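Local coordinates for protein sylvaticin (Pythium sylvaticum, PDB 2POS) that is a secreted, alpha-elicitin-like protein that, as in related elicitins, probably binds sterols or other lipids in a hydrophobic cavity, at residues S31-T43 and V74-V86. Residues are numbered along the deposited sequence; the frame is centred on the assembly and turned at random.
Sequences SGWQMLPPAGYPT and VFGDVRLNVKKLV
Y41 reaches across to L80 and N81, and its phenol shows how one ring can serve both an apolar and a polar partner. With CG beside the backbone N and anti to the carbonyl carbon (chi1 -61°), the ring takes L80 CB over one face, a CH-pi contact 4.0 Å from its centroid. Its OH accepts a nearly straight hydrogen bond from N81 N (2.8 Å), at the N-cap of helix 82-92. N81 caps that helix, its OD1 accepting from K84 N, while its ND2 is held by D70.

W33, M35 and L85 pack in the interior: the CD2 branch of L85 presses on W33 CZ2 at 3.7 Å and faces M35 SD, and at the margin of this group its CD1 branch meets P42 CD. W33 is pinned by its NE1, which gives G40 O a straight bond lying in the indole plane. The other end lies toward solvent, though its contacts are no longer. There the exposed F75 ring receives buried P38 CD over one face and exposed P37 CB obliquely, and a water gives a short hydrogen bond to R79 O (2.6 Å from the water oxygen) and takes a weak one from Y41 N.

Together the loop before helix 44-51 and the two-stranded antiparallel hairpin 73-80, with its type II' turn, form the facing loop and beta-sheet characteristic of the elicitin fold.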
loop_
_atom_site.group_PDB
_atom_site.type_symbol
_atom_site.label_atom_id
_atom_site.label_comp_id
_atom_site.label_asym_id
_atom_site.label_seq_id
_atom_site.Cartn_x
_atom_site.Cartn_y
_atom_site.Cartn_z
ATOM N N SER A 31 -2.217 10.251 7.283
ATOM C CA SER A 31 -1.281 9.366 7.976
ATOM C C SER A 31 0.191 9.719 7.796
ATOM O O SER A 31 1.016 9.348 8.632
ATOM C CB SER A 31 -1.507 7.919 7.526
ATOM O OG SER A 31 -1.137 7.755 6.174
ATOM N N GLY A 32 0.519 10.406 6.700
ATOM C CA GLY A 32 1.913 10.661 6.354
ATOM C C GLY A 32 2.577 9.492 5.638
ATOM O O GLY A 32 3.743 9.596 5.233
ATOM N N TRP A 33 1.854 8.374 5.515
ATOM C CA TRP A 33 2.326 7.217 4.739
ATOM C C TRP A 33 2.009 7.406 3.267
ATOM O O TRP A 33 0.888 7.773 2.912
ATOM C CB TRP A 33 1.681 5.917 5.230
ATOM C CG TRP A 33 1.954 4.732 4.343
ATOM C CD1 TRP A 33 3.124 4.040 4.242
ATOM C CD2 TRP A 33 1.037 4.101 3.437
ATOM N NE1 TRP A 33 2.997 3.013 3.332
ATOM C CE2 TRP A 33 1.725 3.030 2.823
ATOM C CE3 TRP A 33 -0.297 4.338 3.087
ATOM C CZ2 TRP A 33 1.121 2.195 1.876
ATOM C CZ3 TRP A 33 -0.901 3.507 2.142
ATOM C CH2 TRP A 33 -0.194 2.447 1.555
ATOM N N GLN A 34 2.988 7.130 2.410
ATOM C CA GLN A 34 2.800 7.290 0.972
ATOM C C GLN A 34 2.787 5.954 0.240
ATOM O O GLN A 34 3.655 5.106 0.460
ATOM C CB GLN A 34 3.875 8.207 0.377
ATOM C CG GLN A 34 4.106 9.523 1.150
ATOM C CD GLN A 34 2.842 10.372 1.317
ATOM O OE1 GLN A 34 2.553 10.876 2.414
ATOM N NE2 GLN A 34 2.092 10.540 0.234
ATOM N N MET A 35 1.794 5.793 -0.635
ATOM C CA MET A 35 1.693 4.649 -1.539
ATOM C C MET A 35 2.230 5.041 -2.920
ATOM O O MET A 35 2.884 4.237 -3.575
ATOM C CB MET A 35 0.238 4.169 -1.639
ATOM C CG MET A 35 -0.004 2.963 -2.560
ATOM S SD MET A 35 0.695 1.410 -1.928
ATOM C CE MET A 35 2.046 1.111 -3.077
ATOM N N LEU A 36 1.947 6.266 -3.358
ATOM C CA LEU A 36 2.460 6.768 -4.637
ATOM C C LEU A 36 3.157 8.126 -4.467
ATOM O O LEU A 36 2.497 9.130 -4.196
ATOM C CB LEU A 36 1.341 6.900 -5.678
ATOM C CG LEU A 36 0.527 5.670 -6.087
ATOM C CD1 LEU A 36 -0.521 6.066 -7.112
ATOM C CD2 LEU A 36 1.415 4.572 -6.630
ATOM N N PRO A 37 4.494 8.167 -4.602
ATOM C CA PRO A 37 5.423 7.054 -4.777
ATOM C C PRO A 37 5.492 6.229 -3.494
ATOM O O PRO A 37 5.272 6.770 -2.412
ATOM C CB PRO A 37 6.778 7.743 -5.016
ATOM C CG PRO A 37 6.494 9.175 -5.192
ATOM C CD PRO A 37 5.188 9.466 -4.552
ATOM N N PRO A 38 5.807 4.931 -3.604
ATOM C CA PRO A 38 5.778 4.098 -2.395
ATOM C C PRO A 38 6.901 4.403 -1.405
ATOM O O PRO A 38 8.083 4.396 -1.780
ATOM C CB PRO A 38 5.908 2.675 -2.948
ATOM C CG PRO A 38 6.632 2.839 -4.237
ATOM C CD PRO A 38 6.173 4.161 -4.804
ATOM N N ALA A 39 6.525 4.666 -0.152
ATOM C CA ALA A 39 7.486 4.829 0.940
ATOM C C ALA A 39 7.870 3.499 1.582
ATOM O O ALA A 39 8.862 3.429 2.321
ATOM C CB ALA A 39 6.934 5.768 1.991
ATOM N N GLY A 40 7.082 2.458 1.311
ATOM C CA GLY A 40 7.281 1.155 1.946
ATOM C C GLY A 40 6.149 0.802 2.889
ATOM O O GLY A 40 4.996 1.173 2.654
ATOM N N TYR A 41 6.467 0.076 3.957
ATOM C CA TYR A 41 5.451 -0.288 4.934
ATOM C C TYR A 41 5.228 0.870 5.885
ATOM O O TYR A 41 6.184 1.574 6.223
ATOM C CB TYR A 41 5.851 -1.539 5.724
ATOM C CG TYR A 41 6.034 -2.760 4.856
ATOM C CD1 TYR A 41 7.305 -3.226 4.553
ATOM C CD2 TYR A 41 4.934 -3.429 4.326
ATOM C CE1 TYR A 41 7.480 -4.343 3.749
ATOM C CE2 TYR A 41 5.090 -4.548 3.519
ATOM C CZ TYR A 41 6.367 -4.998 3.237
ATOM O OH TYR A 41 6.535 -6.104 2.443
ATOM N N PRO A 42 3.966 1.078 6.318
ATOM C CA PRO A 42 3.700 2.143 7.287
ATOM C C PRO A 42 4.486 1.895 8.566
ATOM O O PRO A 42 4.611 0.744 9.002
ATOM C CB PRO A 42 2.202 1.992 7.568
ATOM C CG PRO A 42 1.647 1.262 6.391
ATOM C CD PRO A 42 2.737 0.362 5.934
ATOM N N THR A 43 5.022 2.965 9.146
ATOM C CA THR A 43 5.605 2.914 10.487
ATOM C C THR A 43 4.465 2.724 11.489
ATOM O O THR A 43 3.299 2.925 11.143
ATOM C CB THR A 43 6.368 4.216 10.814
ATOM O OG1 THR A 43 5.446 5.315 10.848
ATOM C CG2 THR A 43 7.454 4.484 9.782
ATOM N N VAL A 74 10.296 -3.077 -6.050
ATOM C CA VAL A 74 11.526 -2.332 -5.797
ATOM C C VAL A 74 11.406 -0.937 -6.401
ATOM O O VAL A 74 11.273 -0.799 -7.615
ATOM C CB VAL A 74 12.747 -3.063 -6.412
ATOM C CG1 VAL A 74 14.030 -2.247 -6.226
ATOM C CG2 VAL A 74 12.901 -4.436 -5.796
ATOM N N PHE A 75 11.469 0.079 -5.543
ATOM C CA PHE A 75 11.402 1.478 -5.967
ATOM C C PHE A 75 12.571 2.229 -5.338
ATOM O O PHE A 75 12.468 2.743 -4.221
ATOM C CB PHE A 75 10.048 2.098 -5.574
ATOM C CG PHE A 75 9.855 3.501 -6.076
ATOM C CD1 PHE A 75 9.508 3.735 -7.397
ATOM C CD2 PHE A 75 10.025 4.585 -5.228
ATOM C CE1 PHE A 75 9.337 5.031 -7.869
ATOM C CE2 PHE A 75 9.858 5.885 -5.687
ATOM C CZ PHE A 75 9.515 6.108 -7.010
ATOM N N GLY A 76 13.696 2.277 -6.052
ATOM C CA GLY A 76 14.951 2.738 -5.451
ATOM C C GLY A 76 15.354 1.811 -4.318
ATOM O O GLY A 76 15.437 0.596 -4.504
ATOM N N ASP A 77 15.580 2.378 -3.135
ATOM C CA ASP A 77 15.908 1.600 -1.943
ATOM C C ASP A 77 14.677 1.076 -1.209
ATOM O O ASP A 77 14.798 0.302 -0.252
ATOM C CB ASP A 77 16.778 2.430 -0.999
ATOM C CG ASP A 77 18.192 2.553 -1.492
ATOM O OD1 ASP A 77 18.520 1.860 -2.480
ATOM O OD2 ASP A 77 18.978 3.327 -0.903
ATOM N N VAL A 78 13.500 1.500 -1.664
ATOM C CA VAL A 78 12.238 1.057 -1.079
ATOM C C VAL A 78 11.884 -0.317 -1.630
ATOM O O VAL A 78 11.893 -0.534 -2.847
ATOM C CB VAL A 78 11.093 2.061 -1.349
ATOM C CG1 VAL A 78 9.747 1.503 -0.857
ATOM C CG2 VAL A 78 11.402 3.398 -0.690
ATOM N N ARG A 79 11.607 -1.242 -0.717
ATOM C CA ARG A 79 11.218 -2.595 -1.075
ATOM C C ARG A 79 10.013 -2.985 -0.243
ATOM O O ARG A 79 10.050 -2.928 0.986
ATOM C CB ARG A 79 12.366 -3.575 -0.817
ATOM C CG ARG A 79 13.605 -3.343 -1.663
ATOM C CD ARG A 79 14.786 -4.127 -1.110
ATOM N NE ARG A 79 14.452 -5.532 -0.874
ATOM C CZ ARG A 79 14.530 -6.495 -1.788
ATOM N NH1 ARG A 79 14.936 -6.221 -3.022
ATOM N NH2 ARG A 79 14.202 -7.739 -1.462
ATOM N N LEU A 80 8.930 -3.356 -0.912
ATOM C CA LEU A 80 7.768 -3.854 -0.194
ATOM C C LEU A 80 7.004 -4.854 -1.036
ATOM O O LEU A 80 7.052 -4.832 -2.265
ATOM C CB LEU A 80 6.837 -2.715 0.231
ATOM C CG LEU A 80 5.870 -2.171 -0.834
ATOM C CD1 LEU A 80 4.809 -1.286 -0.200
ATOM C CD2 LEU A 80 6.623 -1.435 -1.938
ATOM N N ASN A 81 6.309 -5.738 -0.342
ATOM C CA ASN A 81 5.375 -6.657 -0.954
ATOM C C ASN A 81 3.975 -6.071 -0.764
ATOM O O ASN A 81 3.439 -6.062 0.341
ATOM C CB ASN A 81 5.511 -8.011 -0.264
ATOM C CG ASN A 81 4.622 -9.073 -0.864
ATOM O OD1 ASN A 81 3.470 -8.817 -1.217
ATOM N ND2 ASN A 81 5.149 -10.295 -0.956
ATOM N N VAL A 82 3.408 -5.558 -1.852
ATOM C CA VAL A 82 2.113 -4.869 -1.806
ATOM C C VAL A 82 0.973 -5.804 -1.388
ATOM O O VAL A 82 0.063 -5.389 -0.672
ATOM C CB VAL A 82 1.767 -4.173 -3.156
ATOM C CG1 VAL A 82 0.370 -3.555 -3.095
ATOM C CG2 VAL A 82 2.793 -3.109 -3.482
ATOM N N LYS A 83 1.016 -7.058 -1.827
ATOM C CA LYS A 83 -0.015 -8.020 -1.438
ATOM C C LYS A 83 0.032 -8.288 0.071
ATOM O O LYS A 83 -1.006 -8.352 0.734
ATOM C CB LYS A 83 0.104 -9.318 -2.236
ATOM C CG LYS A 83 -1.128 -10.203 -2.130
ATOM C CD LYS A 83 -0.990 -11.460 -2.972
ATOM C CE LYS A 83 -2.204 -12.348 -2.788
ATOM N NZ LYS A 83 -2.034 -13.639 -3.522
ATOM N N LYS A 84 1.240 -8.432 0.613
ATOM C CA LYS A 84 1.417 -8.557 2.060
ATOM C C LYS A 84 0.818 -7.349 2.774
ATOM O O LYS A 84 0.021 -7.497 3.702
ATOM C CB LYS A 84 2.895 -8.684 2.392
ATOM C CG LYS A 84 3.208 -8.747 3.884
ATOM C CD LYS A 84 4.702 -8.920 4.051
ATOM C CE LYS A 84 5.093 -9.108 5.493
ATOM N NZ LYS A 84 6.570 -9.217 5.567
ATOM N N LEU A 85 1.199 -6.158 2.316
ATOM C CA LEU A 85 0.739 -4.918 2.924
ATOM C C LEU A 85 -0.774 -4.903 3.048
ATOM O O LEU A 85 -1.325 -4.676 4.139
ATOM C CB LEU A 85 1.209 -3.722 2.080
ATOM C CG LEU A 85 0.516 -2.375 2.338
ATOM C CD1 LEU A 85 0.991 -1.816 3.651
ATOM C CD2 LEU A 85 0.773 -1.395 1.186
ATOM N N VAL A 86 -1.454 -5.158 1.937
ATOM C CA VAL A 86 -2.905 -4.962 1.916
ATOM C C VAL A 86 -3.651 -6.090 2.617
ATOM O O VAL A 86 -4.719 -5.865 3.170
ATOM C CB VAL A 86 -3.477 -4.693 0.490
ATOM C CG1 VAL A 86 -2.842 -3.452 -0.093
ATOM C CG2 VAL A 86 -3.290 -5.896 -0.436
HETATM O O HOH W 1 9.545 -1.293 3.007
#